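Local coordinates for secreted protein (Streptomyces lividans TK24, PDB 5LXZ) that is probably a secreted mononuclear copper-radical oxidase of the galactose oxidase-like AA5 family, at residues F295-A300 with A316-D321; A210-L215 with V373-L378. The protein carries 1 engineered substitution. All coordinates share one frame; numbering follows the deposited sequence.

How the interactions relate
Both interactions fasten loops of the Kelch propeller, the first within one blade and the second to the loop after strand 206-210. Along the chain, 295-300 and 316-321 fall in the long span between the two halves of interaction 2. The contact centres lie about 13 Å apart, and the two meet directly: G319 N of interaction 1 sits 2.8 Å from Q211 OE1 of interaction 2, probably a hydrogen bond. Interaction 1 is tied to the copper site through Y298, whose side chain comes within about 6 Å of the ion. The side chain of K212 in interaction 2 lies about 10 Å from a bound copper.

Interaction 1 (F295-A300 with A316-D321); sequences FPTYPA and AGYGPD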
ATOM      1  N   PHE A 295      -2.387  13.996   3.349  1.00  8.20           N
ATOM      2  CA  PHE A 295      -2.104  12.745   4.035  1.00  7.70           C
ATOM      3  C   PHE A 295      -0.656  12.333   3.790  1.00  7.16           C
ATOM      4  O   PHE A 295      -0.078  12.722   2.782  1.00  7.00           O
ATOM      5  CB  PHE A 295      -2.989  11.600   3.487  1.00  8.27           C
ATOM      6  CG  PHE A 295      -4.461  11.774   3.702  1.00  8.80           C
ATOM      7  CD1 PHE A 295      -5.241  12.426   2.762  1.00  8.88           C
ATOM      8  CD2 PHE A 295      -5.062  11.280   4.853  1.00  9.39           C
ATOM      9  CE1 PHE A 295      -6.585  12.592   2.969  1.00  9.13           C
ATOM     10  CE2 PHE A 295      -6.438  11.448   5.064  1.00 10.17           C
ATOM     11  CZ  PHE A 295      -7.198  12.072   4.083  1.00  9.48           C
ATOM     12  N   PRO A 296      -0.132  11.459   4.644  1.00  7.16           N
ATOM     13  CA  PRO A 296       1.116  10.793   4.322  1.00  6.79           C
ATOM     14  C   PRO A 296       0.972   9.894   3.112  1.00  6.57           C
ATOM     15  O   PRO A 296      -0.146   9.745   2.629  1.00  7.02           O
ATOM     16  CB  PRO A 296       1.404   9.935   5.561  1.00  7.01           C
ATOM     17  CG  PRO A 296       0.101   9.825   6.253  1.00  7.61           C
ATOM     18  CD  PRO A 296      -0.699  11.026   5.933  1.00  7.59           C
ATOM     19  N   THR A 297       2.044   9.264   2.687  1.00  6.34           N
ATOM     20  CA  THR A 297       2.014   8.417   1.488  1.00  6.56           C
ATOM     21  C   THR A 297       1.320   7.102   1.743  1.00  6.24           C
ATOM     22  O   THR A 297       1.151   6.667   2.875  1.00  6.12           O
ATOM     23  CB  THR A 297       3.430   8.146   0.966  1.00  7.08           C
ATOM     24  OG1 THR A 297       4.147   7.351   1.918  1.00  7.56           O
ATOM     25  CG2 THR A 297       4.134   9.428   0.636  1.00  7.71           C
ATOM     26  N   TYR A 298       0.869   6.468   0.666  1.00  5.69           N
ATOM     27  CA  TYR A 298       0.047   5.269   0.703  1.00  5.66           C
ATOM     28  C   TYR A 298      -0.969   5.295   1.845  1.00  5.25           C
ATOM     29  O   TYR A 298      -1.085   4.308   2.618  1.00  5.22           O
ATOM     30  CB  TYR A 298       0.882   3.977   0.711  1.00  5.63           C
ATOM     31  CG  TYR A 298       1.606   3.672  -0.571  1.00  5.89           C
ATOM     32  CD1 TYR A 298       0.943   3.675  -1.780  1.00  6.04           C
ATOM     33  CD2 TYR A 298       2.961   3.333  -0.584  1.00  5.79           C
ATOM     34  CE1 TYR A 298       1.595   3.375  -2.953  1.00  6.23           C
ATOM     35  CE2 TYR A 298       3.628   3.052  -1.752  1.00  5.97           C
ATOM     36  CZ  TYR A 298       2.951   3.034  -2.936  1.00  6.08           C
ATOM     37  OH  TYR A 298       3.663   2.718  -4.080  1.00  6.52           O
ATOM     38  N   PRO A 299      -1.767   6.355   1.952  1.00  5.42           N
ATOM     39  CA  PRO A 299      -2.809   6.340   2.976  1.00  5.21           C
ATOM     40  C   PRO A 299      -3.812   5.258   2.690  1.00  5.18           C
ATOM     41  O   PRO A 299      -4.238   5.075   1.571  1.00  5.46           O
ATOM     42  CB  PRO A 299      -3.446   7.720   2.896  1.00  5.23           C
ATOM     43  CG  PRO A 299      -3.204   8.101   1.444  1.00  5.25           C
ATOM     44  CD  PRO A 299      -1.881   7.526   1.054  1.00  5.49           C
ATOM     45  N   ALA A 300      -4.208   4.497   3.700  1.00  5.03           N
ATOM     46  CA  ALA A 300      -5.185   3.440   3.505  1.00  5.21           C
ATOM     47  C   ALA A 300      -6.588   4.015   3.466  1.00  5.39           C
ATOM     48  O   ALA A 300      -7.165   4.297   4.510  1.00  5.61           O
ATOM     49  CB  ALA A 300      -5.050   2.406   4.604  1.00  5.61           C
ATOM     50  N   ALA A 316       2.465   4.805   4.613  1.00  6.25           N
ATOM     51  CA  ALA A 316       3.874   4.452   4.376  1.00  6.75           C
ATOM     52  C   ALA A 316       4.833   5.554   4.795  1.00  7.99           C
ATOM     53  O   ALA A 316       6.051   5.422   4.589  1.00  9.64           O
ATOM     54  CB  ALA A 316       4.096   4.060   2.921  1.00  7.06           C
ATOM     55  N   GLY A 317       4.314   6.601   5.409  1.00  7.49           N
ATOM     56  CA  GLY A 317       5.113   7.674   5.973  1.00  7.66           C
ATOM     57  C   GLY A 317       5.287   8.883   5.081  1.00  7.75           C
ATOM     58  O   GLY A 317       4.578   9.058   4.086  1.00  7.79           O
ATOM     59  N   TYR A 318       6.222   9.747   5.475  1.00  7.66           N
ATOM     60  CA  TYR A 318       6.463  11.066   4.889  1.00  8.25           C
ATOM     61  C   TYR A 318       5.427  12.089   5.315  1.00  7.90           C
ATOM     62  O   TYR A 318       4.328  11.751   5.765  1.00  8.23           O
ATOM     63  CB  TYR A 318       6.642  11.049   3.367  1.00  9.07           C
ATOM     64  CG  TYR A 318       7.823  10.233   2.927  1.00 10.70           C
ATOM     65  CD1 TYR A 318       9.098  10.777   2.977  1.00 11.80           C
ATOM     66  CD2 TYR A 318       7.682   8.926   2.472  1.00 12.64           C
ATOM     67  CE1 TYR A 318      10.202  10.046   2.597  1.00 13.40           C
ATOM     68  CE2 TYR A 318       8.784   8.190   2.066  1.00 13.73           C
ATOM     69  CZ  TYR A 318      10.047   8.762   2.170  1.00 15.04           C
ATOM     70  OH  TYR A 318      11.176   8.029   1.782  1.00 19.54           O
ATOM     71  N   GLY A 319       5.776  13.346   5.155  1.00  8.06           N
ATOM     72  CA  GLY A 319       4.982  14.426   5.659  1.00  8.19           C
ATOM     73  C   GLY A 319       5.092  14.599   7.144  1.00  8.29           C
ATOM     74  O   GLY A 319       5.762  13.823   7.854  1.00  7.50           O
ATOM     75  N   PRO A 320       4.391  15.577   7.657  1.00  8.72           N
ATOM     76  CA  PRO A 320       4.504  15.904   9.091  1.00 10.07           C
ATOM     77  C   PRO A 320       3.800  14.898   9.981  1.00 11.16           C
ATOM     78  O   PRO A 320       2.936  14.128   9.503  1.00 11.54           O
ATOM     79  CB  PRO A 320       3.835  17.244   9.187  1.00 10.43           C
ATOM     80  CG  PRO A 320       2.913  17.286   8.061  1.00 11.24           C
ATOM     81  CD  PRO A 320       3.502  16.495   6.936  1.00  9.60           C
ATOM     82  N   ASP A 321       4.103  14.946  11.265  1.00 11.89           N
ATOM     83  CA  ASP A 321       3.489  14.025  12.213  1.00 13.27           C
ATOM     84  C   ASP A 321       2.151  14.488  12.739  1.00 13.68           C
ATOM     85  O   ASP A 321       1.544  13.782  13.548  1.00 15.10           O
ATOM     86  CB  ASP A 321       4.433  13.711  13.371  1.00 15.43           C
ATOM     87  CG  ASP A 321       4.754  14.900  14.200  1.00 15.74           C
ATOM     88  OD1 ASP A 321       4.171  16.007  14.050  1.00 15.97           O
ATOM     89  OD2 ASP A 321       5.730  14.734  14.989  1.00 21.30           O
TER
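T297 reaches the backbone of A316 and G317 through both of its own peptide groups. T297 N donates to G317 O over 2.9 Å at a nearly straight 165°, and A316 N returns a bond to T297 O, also 2.9 Å. The two loops belong to one Kelch propeller blade: 295-300 leads into strand 301-303, while 316-321 joins strand 309-311 to strand 328-330, so this contact pins the connecting loop back on the entry to its own blade.

The threonine side chain adds a third bond. With chi1 at 66°, OG1 is tucked between the backbone N and the carbonyl carbon, and from there it donates 2.8 Å to the same G317 O, approaching from above the carbonyl plane. One carbonyl oxygen is thus gripped by both the amide and the hydroxyl of T297. G317 takes up backbone angles at which a side chain would be jammed against the carbonyl of A316. Next to G317, the ring of Y318 turns its CD2 edge to T297 OG1, with T297 CG2 also nearby, while P296 CB packs 3.4 Å from Y318 O.

Y298 has left-handed backbone angles, and its ring heads for the copper site. There it stacks on the copper ligand Y248 and meets the ring of H548, while its hydroxyl is hydrogen-bonded to T81 O. Within the contact, the methyl CB of A316 lies in the plane of that ring, at its edge, 3.8 Å from Y298 CD2.

Interaction 2 (A210-L215 with V373-L378); sequences AQKLAL and VGESKL. With EDO (1,2-ethanediol), chain J.
A type II' beta turn from V373 to S376 carries E375 toward K212, A214 and L215, and the carboxylate of that glutamate makes most of the contact. The turn is closed by S376 N bonding to V373 O, with G374 providing the positive phi at its second position. The E375 side chain stretches out so that its two oxygens divide the work. OE2 takes the salt bridge, with K212 NZ 2.8 Å from E375 OE2 on the anti lone pair, turned away from the other oxygen. OE1 instead accepts from the backbone, L215 N to E375 OE1 being 2.9 Å, on the syn side and 19° out of the carboxylate plane.

The turn lies in the propeller loop between strands 364-368 and 383-387, whereas 210-215 leaves strand 206-210 of the GlxA beta-barrel domain, so the glutamate links two separate parts of the fold. D216 N, just beyond the segment, gives OE2 a second donor. The methyl of A214 presses on the carboxylate carbon, with A214 CB 3.3 Å from E375 CD.

K212 comes in across E375 at about a right angle. Its straight chain runs past G374, K212 CD lying 4.3 Å from G374 CA, and so delivers the ammonium group to OE2. A methionine here would probably leave E375 without its charged partner, its OE2 then relying on the backbone N of D216. An ethanediol, probably from the crystallisation liquor, sits against L215, its C1 3.7 Å from L215 CB, and is hydrogen-bonded to R430 NH1.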
ATOM      1  N   ALA A 210      12.427  19.360   5.313  1.00  7.72           N
ATOM      2  CA  ALA A 210      13.025  18.093   5.029  1.00  8.40           C
ATOM      3  C   ALA A 210      12.070  17.020   5.478  1.00  8.50           C
ATOM      4  O   ALA A 210      11.381  17.218   6.469  1.00  8.92           O
ATOM      5  CB  ALA A 210      14.326  17.932   5.775  1.00  8.25           C
ATOM      6  N   GLN A 211      12.084  15.911   4.767  1.00  8.82           N
ATOM      7  CA  GLN A 211      11.495  14.672   5.240  1.00  9.49           C
ATOM      8  C   GLN A 211      12.403  14.037   6.266  1.00  9.42           C
ATOM      9  O   GLN A 211      13.309  14.705   6.801  1.00  9.62           O
ATOM     10  CB  GLN A 211      11.227  13.738   4.061  1.00 10.02           C
ATOM     11  CG  GLN A 211      10.330  14.325   3.017  1.00 11.01           C
ATOM     12  CD  GLN A 211       8.987  14.702   3.562  1.00 12.02           C
ATOM     13  OE1 GLN A 211       8.399  13.973   4.382  1.00 12.02           O
ATOM     14  NE2 GLN A 211       8.531  15.880   3.195  1.00 13.89           N
ATOM     15  N   LYS A 212      12.186  12.789   6.616  1.00 10.24           N
ATOM     16  CA  LYS A 212      13.033  12.123   7.595  1.00 10.57           C
ATOM     17  C   LYS A 212      14.522  12.293   7.295  1.00  9.83           C
ATOM     18  O   LYS A 212      14.966  12.158   6.152  1.00  9.77           O
ATOM     19  CB  LYS A 212      12.691  10.659   7.742  1.00 12.61           C
ATOM     20  CG  LYS A 212      12.952   9.821   6.536  1.00 14.86           C
ATOM     21  CD  LYS A 212      12.967   8.334   6.888  1.00 17.40           C
ATOM     22  CE  LYS A 212      13.545   7.583   5.687  1.00 20.39           C
ATOM     23  NZ  LYS A 212      13.740   6.127   5.926  1.00 22.18           N
ATOM     24  N   LEU A 213      15.246  12.570   8.355  1.00  9.36           N
ATOM     25  CA  LEU A 213      16.711  12.706   8.332  1.00  9.63           C
ATOM     26  C   LEU A 213      17.236  11.614   9.252  1.00  9.45           C
ATOM     27  O   LEU A 213      17.225  11.745  10.488  1.00  9.33           O
ATOM     28  CB  LEU A 213      17.136  14.100   8.766  1.00  9.36           C
ATOM     29  CG  LEU A 213      16.638  15.258   7.886  1.00  9.58           C
ATOM     30  CD1 LEU A 213      16.932  16.619   8.518  1.00  9.93           C
ATOM     31  CD2 LEU A 213      17.195  15.177   6.456  1.00  9.15           C
ATOM     32  N   ALA A 214      17.633  10.503   8.643  1.00 10.63           N
ATOM     33  CA  ALA A 214      17.906   9.323   9.398  1.00 10.21           C
ATOM     34  C   ALA A 214      19.044   8.544   8.715  1.00 10.42           C
ATOM     35  O   ALA A 214      19.887   9.160   8.093  1.00 10.23           O
ATOM     36  CB  ALA A 214      16.605   8.531   9.627  1.00 10.52           C
ATOM     37  N   LEU A 215      19.087   7.235   8.885  1.00 10.86           N
ATOM     38  CA  LEU A 215      20.202   6.453   8.408  1.00 12.33           C
ATOM     39  C   LEU A 215      20.001   5.711   7.117  1.00 12.97           C
ATOM     40  O   LEU A 215      20.996   5.302   6.479  1.00 14.77           O
ATOM     41  CB  LEU A 215      20.616   5.497   9.523  1.00 13.53           C
ATOM     42  CG  LEU A 215      21.176   6.203  10.749  1.00 15.63           C
ATOM     43  CD1 LEU A 215      21.517   5.186  11.822  1.00 18.72           C
ATOM     44  CD2 LEU A 215      22.368   7.084  10.415  1.00 15.94           C
ATOM     45  N   VAL A 373       7.167   6.190  13.529  1.00  7.33           N
ATOM     46  CA  VAL A 373       7.440   6.979  12.350  1.00  8.43           C
ATOM     47  C   VAL A 373       8.910   6.794  11.882  1.00  8.69           C
ATOM     48  O   VAL A 373       9.848   6.675  12.693  1.00  9.72           O
ATOM     49  CB  VAL A 373       7.128   8.475  12.549  1.00  8.98           C
ATOM     50  CG1 VAL A 373       5.638   8.682  12.715  1.00 10.12           C
ATOM     51  CG2 VAL A 373       7.934   9.071  13.700  1.00  9.56           C
ATOM     52  N   GLY A 374       9.095   6.799  10.567  1.00  8.76           N
ATOM     53  CA  GLY A 374      10.421   6.686   9.982  1.00  9.27           C
ATOM     54  C   GLY A 374      11.104   5.411  10.376  1.00  9.12           C
ATOM     55  O   GLY A 374      10.521   4.335  10.218  1.00  9.43           O
ATOM     56  N   GLU A 375      12.314   5.526  10.913  1.00  9.12           N
ATOM     57  CA  GLU A 375      13.156   4.369  11.204  1.00  9.60           C
ATOM     58  C   GLU A 375      13.071   3.949  12.646  1.00  9.11           C
ATOM     59  O   GLU A 375      13.975   3.267  13.174  1.00 10.09           O
ATOM     60  CB  GLU A 375      14.601   4.644  10.747  1.00 10.21           C
ATOM     61  CG  GLU A 375      14.659   4.914   9.276  1.00 10.98           C
ATOM     62  CD  GLU A 375      15.998   5.386   8.726  1.00 12.07           C
ATOM     63  OE1 GLU A 375      17.001   5.291   9.460  1.00 13.82           O
ATOM     64  OE2 GLU A 375      15.954   5.936   7.607  1.00 14.77           O
ATOM     65  N   SER A 376      11.989   4.323  13.295  1.00  8.56           N
ATOM     66  CA  SER A 376      11.760   3.996  14.682  1.00  8.69           C
ATOM     67  C   SER A 376      11.878   2.521  14.978  1.00  8.64           C
ATOM     68  O   SER A 376      11.497   1.644  14.156  1.00  8.73           O
ATOM     69  CB  SER A 376      10.359   4.428  15.045  1.00  8.60           C
ATOM     70  OG  SER A 376       9.955   4.096  16.359  1.00  8.96           O
ATOM     71  N   LYS A 377      12.360   2.228  16.191  1.00  9.13           N
ATOM     72  CA  LYS A 377      12.341   0.859  16.718  1.00 10.33           C
ATOM     73  C   LYS A 377      11.011   0.415  17.263  1.00  9.46           C
ATOM     74  O   LYS A 377      10.844  -0.755  17.622  1.00 10.55           O
ATOM     75  CB  LYS A 377      13.412   0.691  17.820  1.00 12.21           C
ATOM     76  CG  LYS A 377      14.794   0.829  17.302  1.00 16.59           C
ATOM     77  CD  LYS A 377      15.824   0.197  18.229  0.50 16.99           C
ATOM     78  CE  LYS A 377      17.094  -0.071  17.456  0.50 18.09           C
ATOM     79  NZ  LYS A 377      16.870  -1.078  16.391  0.50 18.13           N
ATOM     80  N   LEU A 378      10.053   1.314  17.416  1.00  8.47           N
ATOM     81  CA  LEU A 378       8.759   0.922  17.922  1.00  8.51           C
ATOM     82  C   LEU A 378       8.027   0.041  16.894  1.00  8.18           C
ATOM     83  O   LEU A 378       8.051   0.334  15.716  1.00  8.02           O
ATOM     84  CB  LEU A 378       7.896   2.151  18.193  1.00  9.13           C
ATOM     85  CG  LEU A 378       8.365   3.183  19.217  1.00  9.46           C
ATOM     86  CD1 LEU A 378       7.387   4.364  19.208  1.00 10.21           C
ATOM     87  CD2 LEU A 378       8.397   2.499  20.576  1.00 10.20           C
TER
HETATM   88  C1  EDO J 709      18.324   2.651   9.515  1.00 24.78           C
HETATM   89  O1  EDO J 709      17.664   3.323  10.607  1.00 25.79           O
HETATM   90  C2  EDO J 709      19.575   2.025  10.131  1.00 25.78           C
HETATM   91  O2  EDO J 709      19.163   0.942  10.916  1.00 23.52           O